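Local coordinates for cellulase CEL9M (PDB 1IA6), which probably cleaves internal beta-1,4-glucosidic linkages of cellulose and related beta-glucans, as a family 9 glycoside hydrolase, at residues A[6-9]-A[10-14]; A[80-83]-A[84-88]; A[347-351]-A[352-356]. All blocks are in the same frame, centred on the assembly; numbering follows the deposited sequence. Where two conformers were deposited one is given.

Contact 1. Residues A[6-9]-A[10-14]; sequences YSTA and LKDSI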
loop_
_atom_site.group_PDB
_atom_site.type_symbol
_atom_site.label_atom_id
_atom_site.label_comp_id
_atom_site.label_asym_id
_atom_site.label_seq_id
_atom_site.Cartn_x
_atom_site.Cartn_y
_atom_site.Cartn_z
ATOM N N TYR A 6 9.169 -17.367 -6.139
ATOM C CA TYR A 6 8.943 -16.042 -5.563
ATOM C C TYR A 6 9.261 -14.930 -6.558
ATOM O O TYR A 6 8.687 -13.848 -6.490
ATOM C CB TYR A 6 9.805 -15.847 -4.314
ATOM C CG TYR A 6 9.560 -16.869 -3.225
ATOM C CD1 TYR A 6 8.321 -16.965 -2.593
ATOM C CD2 TYR A 6 10.566 -17.748 -2.836
ATOM C CE1 TYR A 6 8.093 -17.917 -1.599
ATOM C CE2 TYR A 6 10.349 -18.701 -1.845
ATOM C CZ TYR A 6 9.113 -18.782 -1.233
ATOM O OH TYR A 6 8.895 -19.737 -0.269
ATOM N N SER A 7 10.182 -15.210 -7.475
ATOM C CA SER A 7 10.589 -14.242 -8.485
ATOM C C SER A 7 9.434 -13.830 -9.396
ATOM O O SER A 7 9.204 -12.637 -9.620
ATOM C CB SER A 7 11.722 -14.826 -9.334
ATOM O OG SER A 7 12.157 -13.899 -10.312
ATOM N N THR A 8 8.716 -14.817 -9.926
ATOM C CA THR A 8 7.595 -14.550 -10.816
ATOM C C THR A 8 6.454 -13.879 -10.058
ATOM O O THR A 8 5.779 -12.998 -10.589
ATOM C CB THR A 8 7.086 -15.848 -11.474
ATOM O OG1 THR A 8 8.127 -16.409 -12.284
ATOM C CG2 THR A 8 5.879 -15.565 -12.361
ATOM N N ALA A 9 6.239 -14.292 -8.814
ATOM C CA ALA A 9 5.175 -13.698 -8.010
ATOM C C ALA A 9 5.485 -12.218 -7.791
ATOM O O ALA A 9 4.593 -11.374 -7.857
ATOM C CB ALA A 9 5.059 -14.416 -6.671
ATOM N N LEU A 10 6.751 -11.906 -7.528
ATOM C CA LEU A 10 7.152 -10.520 -7.312
ATOM C C LEU A 10 6.846 -9.685 -8.552
ATOM O O LEU A 10 6.224 -8.627 -8.453
ATOM C CB LEU A 10 8.647 -10.429 -6.992
ATOM C CG LEU A 10 9.186 -9.005 -6.823
ATOM C CD1 LEU A 10 8.447 -8.302 -5.682
ATOM C CD2 LEU A 10 10.679 -9.052 -6.542
ATOM N N LYS A 11 7.280 -10.164 -9.714
ATOM C CA LYS A 11 7.036 -9.457 -10.967
ATOM C C LYS A 11 5.547 -9.197 -11.151
ATOM O O LYS A 11 5.140 -8.088 -11.496
ATOM C CB LYS A 11 7.543 -10.270 -12.161
ATOM C CG LYS A 11 7.308 -9.567 -13.498
ATOM C CD LYS A 11 7.654 -10.444 -14.697
ATOM C CE LYS A 11 6.656 -11.578 -14.872
ATOM N NZ LYS A 11 6.924 -12.373 -16.109
ATOM N N ASP A 12 4.735 -10.226 -10.923
ATOM C CA ASP A 12 3.293 -10.084 -11.072
ATOM C C ASP A 12 2.698 -9.070 -10.099
ATOM O O ASP A 12 1.865 -8.266 -10.490
ATOM C CB ASP A 12 2.579 -11.422 -10.859
ATOM C CG ASP A 12 2.849 -12.425 -11.962
ATOM O OD1 ASP A 12 3.244 -12.021 -13.076
ATOM O OD2 ASP A 12 2.644 -13.630 -11.713
ATOM N N SER A 13 3.127 -9.112 -8.838
ATOM C CA SER A 13 2.595 -8.207 -7.817
ATOM C C SER A 13 2.867 -6.737 -8.130
ATOM O O SER A 13 2.106 -5.853 -7.727
ATOM C CB SER A 13 3.154 -8.571 -6.433
ATOM O OG SER A 13 4.547 -8.336 -6.349
ATOM N N ILE A 14 3.951 -6.476 -8.853
ATOM C CA ILE A 14 4.299 -5.110 -9.236
ATOM C C ILE A 14 3.468 -4.705 -10.453
ATOM O O ILE A 14 2.985 -3.580 -10.543
ATOM C CB ILE A 14 5.790 -5.000 -9.593
ATOM C CG1 ILE A 14 6.639 -5.304 -8.356
ATOM C CG2 ILE A 14 6.095 -3.609 -10.149
ATOM C CD1 ILE A 14 8.111 -5.522 -8.666
#
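Thr8 and Asp12 lie side by side one helical turn apart and point the same way. The methyl of Thr8 does the touching: CG2 stands 3.8 Å from Asp12 OD2. With CG2 anti to the backbone N, the hydroxyl is turned beside that N (chi1 -63°). There Thr8 OG1 bonds to the carboxylate of Asp5, just before the helix, and not to Asp12. The carboxylate of Asp12 sits near the carbonyl of Thr8, and Asp12 OD2 and Thr8 O, two acceptors, are 3.4 Å apart.

All of this rides on regular alpha-helix, the first helix (6-15) of the family 9 catalytic module. Its i to i+4 bonds are Leu10 N to Tyr6 O at 2.9 Å, Lys11 N to Ser7 O, Asp12 N to Thr8 O, and Ser13 N to Ala9 O.

Ser13 adds a side-chain bond to this backbone. Its OG is held between the backbone N and the carbonyl carbon (chi1 67°) and donates 2.7 Å to Leu10 O. That oxygen also accepts from Ile14 N, so two donors grip one carbonyl. Tyr6, Ala9 and Leu10 face the neighbouring helices. Ala9 CB touches Leu423 of helix 413-429 and Leu341 of helix 327-341. The side chain of Leu10 reaches Ile427, and Tyr6 OH bonds to Asp338 on helix 327-341.

Contact 2. Residues A[80-83]-A[84-88]; sequences EFKE and SFDAT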
loop_
_atom_site.group_PDB
_atom_site.type_symbol
_atom_site.label_atom_id
_atom_site.label_comp_id
_atom_site.label_asym_id
_atom_site.label_seq_id
_atom_site.Cartn_x
_atom_site.Cartn_y
_atom_site.Cartn_z
ATOM N N GLU A 80 14.613 -1.295 1.415
ATOM C CA GLU A 80 15.140 -2.372 2.253
ATOM C C GLU A 80 15.612 -3.618 1.506
ATOM O O GLU A 80 16.550 -4.284 1.948
ATOM C CB GLU A 80 14.088 -2.807 3.279
ATOM C CG GLU A 80 13.600 -1.713 4.222
ATOM C CD GLU A 80 14.628 -1.307 5.269
ATOM O OE1 GLU A 80 15.636 -2.023 5.447
ATOM O OE2 GLU A 80 14.415 -0.271 5.929
ATOM N N PHE A 81 14.961 -3.942 0.392
ATOM C CA PHE A 81 15.312 -5.141 -0.366
ATOM C C PHE A 81 15.663 -4.863 -1.824
ATOM O O PHE A 81 15.295 -5.630 -2.713
ATOM C CB PHE A 81 14.152 -6.144 -0.311
ATOM C CG PHE A 81 13.720 -6.502 1.086
ATOM C CD1 PHE A 81 14.590 -7.159 1.953
ATOM C CD2 PHE A 81 12.443 -6.175 1.539
ATOM C CE1 PHE A 81 14.194 -7.485 3.254
ATOM C CE2 PHE A 81 12.039 -6.497 2.838
ATOM C CZ PHE A 81 12.919 -7.153 3.695
ATOM N N LYS A 82 16.393 -3.781 -2.064
ATOM C CA LYS A 82 16.779 -3.401 -3.414
ATOM C C LYS A 82 17.401 -4.534 -4.226
ATOM O O LYS A 82 17.117 -4.673 -5.417
ATOM C CB LYS A 82 17.747 -2.218 -3.367
ATOM C CG LYS A 82 18.241 -1.775 -4.732
ATOM C CD LYS A 82 19.202 -0.607 -4.611
ATOM C CE LYS A 82 19.895 -0.328 -5.934
ATOM N NZ LYS A 82 18.910 -0.108 -7.023
ATOM N N GLU A 83 18.249 -5.335 -3.586
ATOM C CA GLU A 83 18.916 -6.449 -4.261
ATOM C C GLU A 83 17.927 -7.409 -4.903
ATOM O O GLU A 83 18.174 -7.936 -5.988
ATOM C CB GLU A 83 19.796 -7.228 -3.277
ATOM C CG GLU A 83 21.002 -6.464 -2.751
ATOM C CD GLU A 83 20.620 -5.190 -2.022
ATOM O OE1 GLU A 83 19.774 -5.255 -1.101
ATOM O OE2 GLU A 83 21.171 -4.122 -2.371
ATOM N N SER A 84 16.808 -7.642 -4.225
ATOM C CA SER A 84 15.786 -8.548 -4.738
ATOM C C SER A 84 15.192 -8.049 -6.045
ATOM O O SER A 84 14.902 -8.841 -6.938
ATOM C CB SER A 84 14.668 -8.732 -3.708
ATOM O OG SER A 84 15.175 -9.306 -2.520
ATOM N N PHE A 85 14.999 -6.736 -6.152
ATOM C CA PHE A 85 14.448 -6.161 -7.370
ATOM C C PHE A 85 15.491 -6.166 -8.494
ATOM O O PHE A 85 15.175 -6.493 -9.640
ATOM C CB PHE A 85 13.959 -4.727 -7.124
ATOM C CG PHE A 85 12.806 -4.628 -6.159
ATOM C CD1 PHE A 85 13.024 -4.652 -4.784
ATOM C CD2 PHE A 85 11.501 -4.508 -6.629
ATOM C CE1 PHE A 85 11.956 -4.556 -3.887
ATOM C CE2 PHE A 85 10.427 -4.413 -5.742
ATOM C CZ PHE A 85 10.655 -4.436 -4.371
ATOM N N ASP A 86 16.730 -5.809 -8.170
ATOM C CA ASP A 86 17.789 -5.789 -9.179
ATOM C C ASP A 86 18.024 -7.177 -9.771
ATOM O O ASP A 86 18.050 -7.345 -10.988
ATOM C CB ASP A 86 19.113 -5.288 -8.589
ATOM C CG ASP A 86 19.093 -3.810 -8.256
ATOM O OD1 ASP A 86 18.291 -3.063 -8.855
ATOM O OD2 ASP A 86 19.899 -3.392 -7.400
ATOM N N ALA A 87 18.192 -8.164 -8.897
ATOM C CA ALA A 87 18.455 -9.539 -9.316
ATOM C C ALA A 87 17.368 -10.151 -10.191
ATOM O O ALA A 87 17.664 -10.955 -11.078
ATOM C CB ALA A 87 18.686 -10.416 -8.087
ATOM N N THR A 88 16.115 -9.776 -9.948
ATOM C CA THR A 88 15.002 -10.313 -10.726
ATOM C C THR A 88 14.602 -9.419 -11.893
ATOM O O THR A 88 13.639 -9.712 -12.599
ATOM C CB THR A 88 13.757 -10.544 -9.839
ATOM O OG1 THR A 88 13.398 -9.320 -9.186
ATOM C CG2 THR A 88 14.041 -11.607 -8.793
HETATM O O HOH W 1 19.322 -0.556 -9.678
HETATM O O HOH W 2 17.750 -7.862 -0.799
#
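Helix 82-87 is a short helix with Phe81 at its N-cap position, and its first turn brings Phe81 and Lys82 against Ser84, Phe85 and Asp86. The carbonyl of Phe81 takes the N-H of Ser84 at 2.9 Å. The donor stands well above the carbonyl plane, and the N-H...O angle is 132°. The same oxygen lies at the edge of the Phe85 ring, near its plane, with Phe85 CD1 3.2 Å from Phe81 O. The two aromatic side chains themselves barely meet: Phe81 CB is 4.5 Å from Phe85 CE1.

On the exposed side, the chain of Lys82 slants across the carboxylate of Asp86, with Lys82 CE 3.4 Å from Asp86 OD2. The lysine chain runs extended from a CG anti to the backbone N (chi1 178°) and bends only at its last torsion (chi4 55°). This brings NZ to 3.5 Å from Asp86 OD2, a long salt bridge. A water closes the pair from the other oxygen: it accepts from Lys82 NZ at 2.7 Å and donates to Asp86 OD1. Asp86 OD1 also bonds to Thr91 at the start of the next helix.

The helix is one of the short connecting elements between the long helices of the all-helical barrel of family 9. It follows helix 64-80 and precedes helix 91-107. Its backbone bonds include Asp86 N to Lys82 O and Ala87 N to Glu83 O, both nearly straight. At its C-terminal end, Thr88 OG1 donates 2.7 Å to Ser84 O, in the carbonyl plane. On the inner side, Ser84 OG bonds to the carbonyl of Ala424 on helix 413-429. The Phe85 ring touches that helix too, along with Ile14 and Met94.

Contact 3. Residues A[347-351]-A[352-356]; sequences NMSYI and IGYGS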
loop_
_atom_site.group_PDB
_atom_site.type_symbol
_atom_site.label_atom_id
_atom_site.label_comp_id
_atom_site.label_asym_id
_atom_site.label_seq_id
_atom_site.Cartn_x
_atom_site.Cartn_y
_atom_site.Cartn_z
ATOM N N ASN A 347 -6.175 -25.326 -2.362
ATOM C CA ASN A 347 -5.318 -25.647 -3.499
ATOM C C ASN A 347 -5.401 -24.589 -4.592
ATOM O O ASN A 347 -5.531 -24.911 -5.776
ATOM C CB ASN A 347 -5.691 -27.014 -4.077
ATOM C CG ASN A 347 -5.549 -28.130 -3.063
ATOM O OD1 ASN A 347 -6.519 -28.816 -2.743
ATOM N ND2 ASN A 347 -4.337 -28.316 -2.550
ATOM N N MET A 348 -5.327 -23.324 -4.197
ATOM C CA MET A 348 -5.392 -22.245 -5.169
ATOM C C MET A 348 -4.423 -21.127 -4.829
ATOM O O MET A 348 -4.074 -20.917 -3.667
ATOM C CB MET A 348 -6.815 -21.670 -5.244
ATOM C CG MET A 348 -7.233 -20.837 -4.037
ATOM S SD MET A 348 -8.891 -20.112 -4.198
ATOM C CE MET A 348 -8.531 -18.663 -5.183
ATOM N N SER A 349 -3.973 -20.420 -5.857
ATOM C CA SER A 349 -3.083 -19.290 -5.661
ATOM C C SER A 349 -3.994 -18.108 -5.380
ATOM O O SER A 349 -4.996 -17.926 -6.069
ATOM C CB SER A 349 -2.284 -19.005 -6.928
ATOM O OG SER A 349 -1.825 -17.663 -6.926
ATOM N N TYR A 350 -3.658 -17.312 -4.371
ATOM C CA TYR A 350 -4.471 -16.149 -4.050
ATOM C C TYR A 350 -4.013 -14.906 -4.801
ATOM O O TYR A 350 -4.524 -13.802 -4.584
ATOM C CB TYR A 350 -4.497 -15.928 -2.539
ATOM C CG TYR A 350 -5.437 -16.906 -1.869
ATOM C CD1 TYR A 350 -6.808 -16.842 -2.105
ATOM C CD2 TYR A 350 -4.956 -17.932 -1.055
ATOM C CE1 TYR A 350 -7.681 -17.774 -1.552
ATOM C CE2 TYR A 350 -5.823 -18.876 -0.494
ATOM C CZ TYR A 350 -7.182 -18.788 -0.748
ATOM O OH TYR A 350 -8.053 -19.705 -0.203
ATOM N N ILE A 351 -3.045 -15.102 -5.694
ATOM C CA ILE A 351 -2.554 -14.027 -6.544
ATOM C C ILE A 351 -3.101 -14.355 -7.931
ATOM O O ILE A 351 -2.754 -15.380 -8.518
ATOM C CB ILE A 351 -1.013 -13.989 -6.613
ATOM C CG1 ILE A 351 -0.429 -13.642 -5.241
ATOM C CG2 ILE A 351 -0.569 -12.952 -7.633
ATOM C CD1 ILE A 351 1.088 -13.646 -5.215
ATOM N N ILE A 352 -3.973 -13.501 -8.451
ATOM C CA ILE A 352 -4.557 -13.747 -9.764
ATOM C C ILE A 352 -3.490 -13.804 -10.859
ATOM O O ILE A 352 -2.560 -13.000 -10.876
ATOM C CB ILE A 352 -5.599 -12.658 -10.109
ATOM C CG1 ILE A 352 -6.783 -12.754 -9.139
ATOM C CG2 ILE A 352 -6.080 -12.818 -11.552
ATOM C CD1 ILE A 352 -7.807 -11.653 -9.312
ATOM N N GLY A 353 -3.621 -14.772 -11.762
ATOM C CA GLY A 353 -2.669 -14.899 -12.852
ATOM C C GLY A 353 -1.380 -15.624 -12.511
ATOM O O GLY A 353 -0.497 -15.768 -13.361
ATOM N N TYR A 354 -1.263 -16.069 -11.266
ATOM C CA TYR A 354 -0.078 -16.795 -10.820
ATOM C C TYR A 354 -0.490 -18.155 -10.275
ATOM O O TYR A 354 -1.560 -18.298 -9.691
ATOM C CB TYR A 354 0.656 -15.997 -9.729
ATOM C CG TYR A 354 1.800 -16.741 -9.071
ATOM C CD1 TYR A 354 1.563 -17.727 -8.111
ATOM C CD2 TYR A 354 3.124 -16.472 -9.422
ATOM C CE1 TYR A 354 2.614 -18.425 -7.519
ATOM C CE2 TYR A 354 4.180 -17.163 -8.835
ATOM C CZ TYR A 354 3.917 -18.137 -7.887
ATOM O OH TYR A 354 4.957 -18.827 -7.312
ATOM N N GLY A 355 0.358 -19.158 -10.479
ATOM C CA GLY A 355 0.064 -20.482 -9.959
ATOM C C GLY A 355 -1.141 -21.167 -10.570
ATOM O O GLY A 355 -1.333 -21.133 -11.781
ATOM N N SER A 356 -1.970 -21.788 -9.740
ATOM C CA SER A 356 -3.126 -22.490 -10.279
ATOM C C SER A 356 -4.482 -22.159 -9.668
ATOM O O SER A 356 -4.580 -21.661 -8.547
ATOM C CB SER A 356 -2.885 -24.004 -10.204
ATOM O OG SER A 356 -2.633 -24.423 -8.875
#
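The backbone reverses through a type II beta turn from Ile351 to Tyr354, closed by Tyr354 N to Ile351 O at 3.2 Å. Further out, Ser349 N bonds to Ser356 O at 3.0 Å, nearly straight. Met348 CA lies 3.5 Å from that same oxygen in a CA-H...O contact. Gly353 takes phi 82°, a conformation that suits a residue lacking a beta carbon.

Ser349 points into the loop. Its OG is anti to the backbone N (chi1 158°), which carries it between two carbonyls. Ser349 OG lies 2.8 Å from Tyr354 O and 2.9 Å from Ile351 O. OG also sits at the edge of the Tyr354 ring, near its plane, 3.6 Å from CD1. Opposite Ser349 the chain carries Gly355, whose CA packs against Ser349 CB and whose phi is positive.

Ile351 lays its branch methyl against the tyrosine stem, CG2 being 3.9 Å from Tyr354 CB. The ring of Tyr354 then continues onto helix 6-15, against Thr8, Ala9 and Asp12, and its OH bonds to the carbonyl of Asp5. Met348 CG covers one face of the Tyr350 ring, offset toward the rim. Tyr350 in turn meets Phe399 edge to face.

The whole is a tight hairpin-like loop without regular strands, between helices 327-341 and 365-368. It lies beside the probable active site of this family 9 module, with the Met348 side chain about 6 Å from that of Asp401, a predicted catalytic residue.

From the N terminus, contact 1 comes first, within helix 6-15. Contact 2 follows in the short helix 82-87, and contact 3 lies far later, in the loop after helix 327-341. They are in series: none nests in or crosses another. Contacts 1 and 2 each span a helical turn, while contact 3 closes a loop at a beta turn. Helix 6-15 is the common neighbour. Thr88 and Phe85 of contact 2 pack on Ser7, Leu10 and Ile14, and the loop 347-356 leans on the same helix through Tyr354. Contacts 2 and 3 do not touch, their nearest atoms being about 11 Å apart. Helix 413-429 packs against both contacts 1 and 2.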